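Local coordinates for Pts system, fructose-specific iiabc component (Borrelia burgdorferi, PDB 5DLE), which is the IIB domain of a fructose-specific phosphotransferase permease, which probably relays phosphate from a phosphohistidine protein to incoming fructose, giving fructose 1-phosphate, at residues A[44-49]-A[57-62]; A[62-67]-A[80-85]. All blocks are in the same frame, centred on the assembly; numbering follows the deposited sequence. Where two conformers were deposited one is given.

Interaction 1. Residues A[44-49]-A[57-62]; sequences SIRVET and NALTEE
In the connection that runs from strand 44-50 through the short antiparallel strand 55-56 to helix 61-66, Arg46 and Glu48 hold the returning backbone at Asn57 to Leu59. Two residues apart on the strand, they face the same way, while Val47 between them turns to helix 25-40. The Arg46 chain bends at chi2 and chi3 and brings NH1 and NH2 end-on to one carbonyl oxygen, Asn57 O. NH2 makes the straighter bond, 3.0 Å to Asn57 O with 158° at the hydrogen; NH1 is 3.2 Å from that same O and more bent. The oxygen lies in the guanidinium plane, yet both nitrogens come at it from one face of its carbonyl, NH2 from well above. Leu59 CD2 covers a guanidinium face near the rim, and NE is taken by a salt bridge to Glu63, so the group is fixed in rotation. Glu48 has CG anti to its backbone N (chi1 162°) and an extended chain beyond, which carries OE1 alongside Ala58 to accept Leu59 N at 2.9 Å, on the anti side of the carboxylate. OE1 also forms a salt bridge with Arg82 and OE2 a hydrogen bond with Gln50, so this buried carboxylate is well compensated and would be expected to stay ionised. Glu48 CA adds a CA-H...O contact of 3.4 Å to Asn57 O. At the end of the strand a water bridges Thr49 OG1 (2.8 Å) and Asn57 ND2 (2.7 Å). Thr60 then N-caps the helix, and Leu59 packs inward on Val15 of strand 13-19. The arrangement belongs to a beta-alpha-beta crossover of the parallel alpha/beta fold of a IIB domain, here with a short antiparallel strand inserted before the helix.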
loop_
_atom_site.group_PDB
_atom_site.type_symbol
_atom_site.label_atom_id
_atom_site.label_comp_id
_atom_site.label_asym_id
_atom_site.label_seq_id
_atom_site.Cartn_x
_atom_site.Cartn_y
_atom_site.Cartn_z
ATOM N N SER A 44 5.005 -24.195 -10.563
ATOM C CA SER A 44 5.980 -23.194 -10.970
ATOM C C SER A 44 5.228 -21.915 -11.311
ATOM O O SER A 44 4.106 -21.980 -11.821
ATOM C CB SER A 44 6.729 -23.707 -12.213
ATOM O OG SER A 44 7.910 -22.969 -12.409
ATOM N N ILE A 45 5.814 -20.745 -11.017
ATOM C CA ILE A 45 5.073 -19.499 -11.230
ATOM C C ILE A 45 6.033 -18.407 -11.706
ATOM O O ILE A 45 7.138 -18.267 -11.171
ATOM C CB ILE A 45 4.331 -19.103 -9.916
ATOM C CG1 ILE A 45 3.592 -17.760 -10.010
ATOM C CG2 ILE A 45 5.288 -19.021 -8.731
ATOM C CD1 ILE A 45 2.307 -17.870 -10.768
ATOM N N ARG A 46 5.618 -17.631 -12.716
ATOM C CA ARG A 46 6.291 -16.387 -13.099
ATOM C C ARG A 46 5.249 -15.284 -13.113
ATOM O O ARG A 46 4.169 -15.489 -13.675
ATOM C CB ARG A 46 6.934 -16.509 -14.491
ATOM C CG ARG A 46 8.385 -16.998 -14.436
ATOM C CD ARG A 46 9.374 -15.829 -14.164
ATOM N NE ARG A 46 9.313 -14.916 -15.300
ATOM C CZ ARG A 46 8.864 -13.670 -15.301
ATOM N NH1 ARG A 46 8.511 -13.016 -14.184
ATOM N NH2 ARG A 46 8.833 -13.041 -16.467
ATOM N N VAL A 47 5.562 -14.128 -12.494
ATOM C CA VAL A 47 4.637 -12.998 -12.430
ATOM C C VAL A 47 5.277 -11.745 -13.025
ATOM O O VAL A 47 6.378 -11.337 -12.612
ATOM C CB VAL A 47 4.173 -12.713 -10.984
ATOM C CG1 VAL A 47 3.085 -11.616 -10.981
ATOM C CG2 VAL A 47 3.599 -13.934 -10.373
ATOM N N GLU A 48 4.575 -11.128 -13.970
ATOM C CA GLU A 48 4.851 -9.792 -14.469
ATOM C C GLU A 48 4.065 -8.789 -13.637
ATOM O O GLU A 48 2.888 -9.005 -13.350
ATOM C CB GLU A 48 4.415 -9.711 -15.938
ATOM C CG GLU A 48 4.228 -8.312 -16.503
ATOM C CD GLU A 48 3.770 -8.363 -17.969
ATOM O OE1 GLU A 48 4.179 -9.300 -18.675
ATOM O OE2 GLU A 48 2.980 -7.502 -18.406
ATOM N N THR A 49 4.699 -7.680 -13.276
ATOM C CA THR A 49 4.005 -6.670 -12.496
ATOM C C THR A 49 3.913 -5.355 -13.260
ATOM O O THR A 49 4.816 -4.993 -14.007
ATOM C CB THR A 49 4.705 -6.403 -11.137
ATOM O OG1 THR A 49 6.089 -6.066 -11.329
ATOM C CG2 THR A 49 4.608 -7.616 -10.202
ATOM N N ASN A 57 9.605 -7.316 -15.108
ATOM C CA ASN A 57 9.676 -8.784 -15.224
ATOM C C ASN A 57 8.594 -9.315 -16.155
ATOM O O ASN A 57 7.898 -10.307 -15.863
ATOM C CB ASN A 57 9.605 -9.448 -13.849
ATOM C CG ASN A 57 10.741 -9.005 -12.964
ATOM O OD1 ASN A 57 11.892 -9.434 -13.181
ATOM N ND2 ASN A 57 10.475 -8.141 -12.029
ATOM N N ALA A 58 8.497 -8.671 -17.321
ATOM C CA ALA A 58 7.485 -9.022 -18.302
ATOM C C ALA A 58 7.577 -10.495 -18.700
ATOM O O ALA A 58 8.665 -11.064 -18.836
ATOM C CB ALA A 58 7.643 -8.132 -19.529
ATOM N N LEU A 59 6.414 -11.109 -18.878
ATOM C CA LEU A 59 6.363 -12.481 -19.367
ATOM C C LEU A 59 6.999 -12.544 -20.742
ATOM O O LEU A 59 6.790 -11.665 -21.578
ATOM C CB LEU A 59 4.919 -12.978 -19.449
ATOM C CG LEU A 59 4.113 -12.928 -18.126
ATOM C CD1 LEU A 59 2.685 -13.422 -18.371
ATOM C CD2 LEU A 59 4.833 -13.749 -17.046
ATOM N N THR A 60 7.748 -13.614 -20.984
ATOM C CA THR A 60 8.266 -13.844 -22.318
ATOM C C THR A 60 7.284 -14.692 -23.122
ATOM O O THR A 60 6.404 -15.384 -22.573
ATOM C CB THR A 60 9.617 -14.562 -22.271
ATOM O OG1 THR A 60 9.452 -15.892 -21.757
ATOM C CG2 THR A 60 10.612 -13.791 -21.400
ATOM N N GLU A 61 7.456 -14.639 -24.445
ATOM C CA GLU A 61 6.677 -15.502 -25.324
ATOM C C GLU A 61 6.828 -16.967 -24.930
ATOM O O GLU A 61 5.843 -17.715 -24.896
ATOM C CB GLU A 61 7.104 -15.284 -26.779
ATOM C CG GLU A 61 6.244 -16.018 -27.783
ATOM C CD GLU A 61 6.651 -15.760 -29.232
ATOM O OE1 GLU A 61 7.468 -14.847 -29.475
ATOM O OE2 GLU A 61 6.143 -16.469 -30.129
ATOM N N GLU A 62 8.058 -17.394 -24.606
ATOM C CA GLU A 62 8.242 -18.792 -24.244
ATOM C C GLU A 62 7.542 -19.132 -22.932
ATOM O O GLU A 62 6.967 -20.220 -22.795
ATOM C CB GLU A 62 9.737 -19.125 -24.155
ATOM C CG GLU A 62 10.003 -20.548 -23.758
ATOM C CD GLU A 62 9.849 -21.530 -24.931
ATOM O OE1 GLU A 62 9.546 -21.095 -26.072
ATOM O OE2 GLU A 62 10.036 -22.749 -24.708
HETATM O O HOH W 1 8.195 -7.774 -10.646
#

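Interaction 2. Residues A[62-67]-A[80-85]; sequences EEIKNA and EKRFEG
Apolar packing joins Ile64, on the inner side of helix 61-66, to Arg82 and Phe83 in the loop that leaves strand 69-74 for strand 88-91. Ile64 supplies two branches. Its CD1 meets the Phe83 ring obliquely, 3.6 Å from CE1, the two side chains crossing at about a right angle. Its CG2, anti to the backbone N, meets the backbone instead, 3.6 Å from Arg82 O, and lies 3.9 Å from Phe83 CD1. The aliphatic part of Arg82 completes the seat, with CD 4.0 Å from Ile64 CD1. In this alpha/beta IIB fold with its four parallel strands, helix and loop lie on the same face of the central sheet, away from helix 25-40, and Phe83 reaches that sheet through Val17 of strand 13-19 and Val70 and Leu72 of strand 69-74. The loop makes a single 3-10 turn at 81-83, in which Phe83 N bonds to Glu80 O at 2.9 Å. With chi1 at 54°, Arg82 runs out extended over its neighbour: CG sits 3.7 Å above the centre of the Phe83 ring, and Phe83 CZ lies under the rim of the guanidinium. Beyond the ring its NH1 forms a salt bridge with Glu48, and NE bonds to Asp79 O. Lys86 NZ hydrogen-bonds to both Ile64 O and Ala67 O, so the same loop, just past Gly85, also holds the helix through its carbonyls.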
loop_
_atom_site.group_PDB
_atom_site.type_symbol
_atom_site.label_atom_id
_atom_site.label_comp_id
_atom_site.label_asym_id
_atom_site.label_seq_id
_atom_site.Cartn_x
_atom_site.Cartn_y
_atom_site.Cartn_z
ATOM N N GLU A 62 8.058 -17.394 -24.606
ATOM C CA GLU A 62 8.242 -18.792 -24.244
ATOM C C GLU A 62 7.542 -19.132 -22.932
ATOM O O GLU A 62 6.967 -20.220 -22.795
ATOM C CB GLU A 62 9.737 -19.125 -24.155
ATOM C CG GLU A 62 10.003 -20.548 -23.758
ATOM C CD GLU A 62 9.849 -21.530 -24.931
ATOM O OE1 GLU A 62 9.546 -21.095 -26.072
ATOM O OE2 GLU A 62 10.036 -22.749 -24.708
ATOM N N GLU A 63 7.593 -18.225 -21.949
ATOM C CA GLU A 63 6.901 -18.474 -20.690
ATOM C C GLU A 63 5.404 -18.638 -20.912
ATOM O O GLU A 63 4.767 -19.520 -20.321
ATOM C CB GLU A 63 7.172 -17.329 -19.706
ATOM C CG GLU A 63 8.568 -17.406 -19.106
ATOM C CD GLU A 63 9.033 -16.121 -18.428
ATOM O OE1 GLU A 63 8.423 -15.042 -18.644
ATOM O OE2 GLU A 63 10.032 -16.210 -17.668
ATOM N N ILE A 64 4.818 -17.792 -21.750
ATOM C CA ILE A 64 3.385 -17.922 -22.000
ATOM C C ILE A 64 3.096 -19.229 -22.752
ATOM O O ILE A 64 2.110 -19.925 -22.469
ATOM C CB ILE A 64 2.865 -16.680 -22.752
ATOM C CG1 ILE A 64 3.044 -15.441 -21.869
ATOM C CG2 ILE A 64 1.404 -16.879 -23.125
ATOM C CD1 ILE A 64 2.854 -14.144 -22.678
ATOM N N LYS A 65 3.942 -19.569 -23.728
ATOM C CA LYS A 65 3.789 -20.827 -24.452
ATOM C C LYS A 65 3.750 -22.032 -23.509
ATOM O O LYS A 65 2.904 -22.926 -23.656
ATOM C CB LYS A 65 4.932 -20.972 -25.468
ATOM C CG LYS A 65 4.977 -22.343 -26.093
ATOM C CD LYS A 65 6.211 -22.499 -27.024
ATOM C CE LYS A 65 6.411 -23.962 -27.390
ATOM N NZ LYS A 65 7.092 -24.705 -26.267
ATOM N N ASN A 66 4.650 -22.069 -22.523
ATOM C CA ASN A 66 4.774 -23.240 -21.663
ATOM C C ASN A 66 3.759 -23.301 -20.538
ATOM O O ASN A 66 3.645 -24.339 -19.884
ATOM C CB ASN A 66 6.192 -23.301 -21.100
ATOM C CG ASN A 66 7.227 -23.541 -22.190
ATOM O OD1 ASN A 66 6.933 -24.169 -23.204
ATOM N ND2 ASN A 66 8.427 -23.016 -21.993
ATOM N N ALA A 67 3.025 -22.218 -20.287
ATOM C CA ALA A 67 2.138 -22.158 -19.130
ATOM C C ALA A 67 0.908 -23.033 -19.318
ATOM O O ALA A 67 0.349 -23.124 -20.412
ATOM C CB ALA A 67 1.690 -20.702 -18.933
ATOM N N GLU A 80 -3.797 -8.252 -23.908
ATOM C CA GLU A 80 -4.212 -9.638 -23.752
ATOM C C GLU A 80 -4.058 -10.473 -25.021
ATOM O O GLU A 80 -4.193 -11.699 -24.943
ATOM C CB GLU A 80 -5.673 -9.702 -23.264
ATOM C CG GLU A 80 -5.837 -9.199 -21.830
ATOM C CD GLU A 80 -7.273 -9.184 -21.293
ATOM O OE1 GLU A 80 -8.124 -9.956 -21.769
ATOM O OE2 GLU A 80 -7.540 -8.371 -20.375
ATOM N N LYS A 81 -3.766 -9.872 -26.190
ATOM C CA LYS A 81 -3.647 -10.682 -27.411
ATOM C C LYS A 81 -2.584 -11.764 -27.263
ATOM O O LYS A 81 -2.746 -12.883 -27.781
ATOM C CB LYS A 81 -3.348 -9.782 -28.617
ATOM C CG LYS A 81 -3.460 -10.531 -29.945
ATOM C CD LYS A 81 -3.457 -9.589 -31.152
ATOM C CE LYS A 81 -3.754 -10.345 -32.455
ATOM N NZ LYS A 81 -5.111 -10.982 -32.461
ATOM N N ARG A 82 -1.512 -11.462 -26.523
ATOM C CA ARG A 82 -0.449 -12.427 -26.260
ATOM C C ARG A 82 -0.917 -13.690 -25.553
ATOM O O ARG A 82 -0.164 -14.664 -25.526
ATOM C CB ARG A 82 0.640 -11.763 -25.419
ATOM C CG ARG A 82 0.131 -11.118 -24.121
ATOM C CD ARG A 82 1.310 -10.507 -23.392
ATOM N NE ARG A 82 0.840 -9.636 -22.338
ATOM C CZ ARG A 82 1.515 -9.355 -21.223
ATOM N NH1 ARG A 82 2.704 -9.902 -21.019
ATOM N NH2 ARG A 82 0.990 -8.504 -20.327
ATOM N N PHE A 83 -2.109 -13.705 -24.964
ATOM C CA PHE A 83 -2.599 -14.886 -24.266
ATOM C C PHE A 83 -3.622 -15.687 -25.075
ATOM O O PHE A 83 -4.225 -16.627 -24.539
ATOM C CB PHE A 83 -3.209 -14.476 -22.921
ATOM C CG PHE A 83 -2.286 -13.644 -22.072
ATOM C CD1 PHE A 83 -1.036 -14.133 -21.688
ATOM C CD2 PHE A 83 -2.674 -12.390 -21.671
ATOM C CE1 PHE A 83 -0.189 -13.383 -20.880
ATOM C CE2 PHE A 83 -1.816 -11.601 -20.894
ATOM C CZ PHE A 83 -0.568 -12.115 -20.494
ATOM N N GLU A 84 -3.841 -15.338 -26.336
ATOM C CA GLU A 84 -4.745 -16.131 -27.169
ATOM C C GLU A 84 -4.364 -17.610 -27.153
ATOM O O GLU A 84 -3.181 -17.969 -27.224
ATOM C CB GLU A 84 -4.720 -15.629 -28.611
ATOM C CG GLU A 84 -5.516 -14.355 -28.766
ATOM C CD GLU A 84 -5.579 -13.906 -30.215
ATOM O OE1 GLU A 84 -5.019 -14.614 -31.091
ATOM O OE2 GLU A 84 -6.198 -12.850 -30.462
ATOM N N GLY A 85 -5.378 -18.470 -27.029
ATOM C CA GLY A 85 -5.144 -19.909 -27.057
ATOM C C GLY A 85 -4.825 -20.491 -25.696
ATOM O O GLY A 85 -4.706 -21.697 -25.584
#

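How the interactions relate
From the N terminus, the chain first lays down strand 13-19 and helix 25-40, then strand 44-50. Interaction 1 closes the short loop through strand 55-56 that leads to helix 61-66. Interaction 2 opens on the helix at Glu62, the residue both share, and closes the longer loop that takes in strand 69-74. The two are therefore in series, neither nested nor crossed. They also touch: two salt bridges run from strand 44-50, one to the helix and one to loop 80-85, and Leu59 packs on both Ile64 and Phe83. Strand, helix and loop 80-85 are thus joined across one face of the sheet.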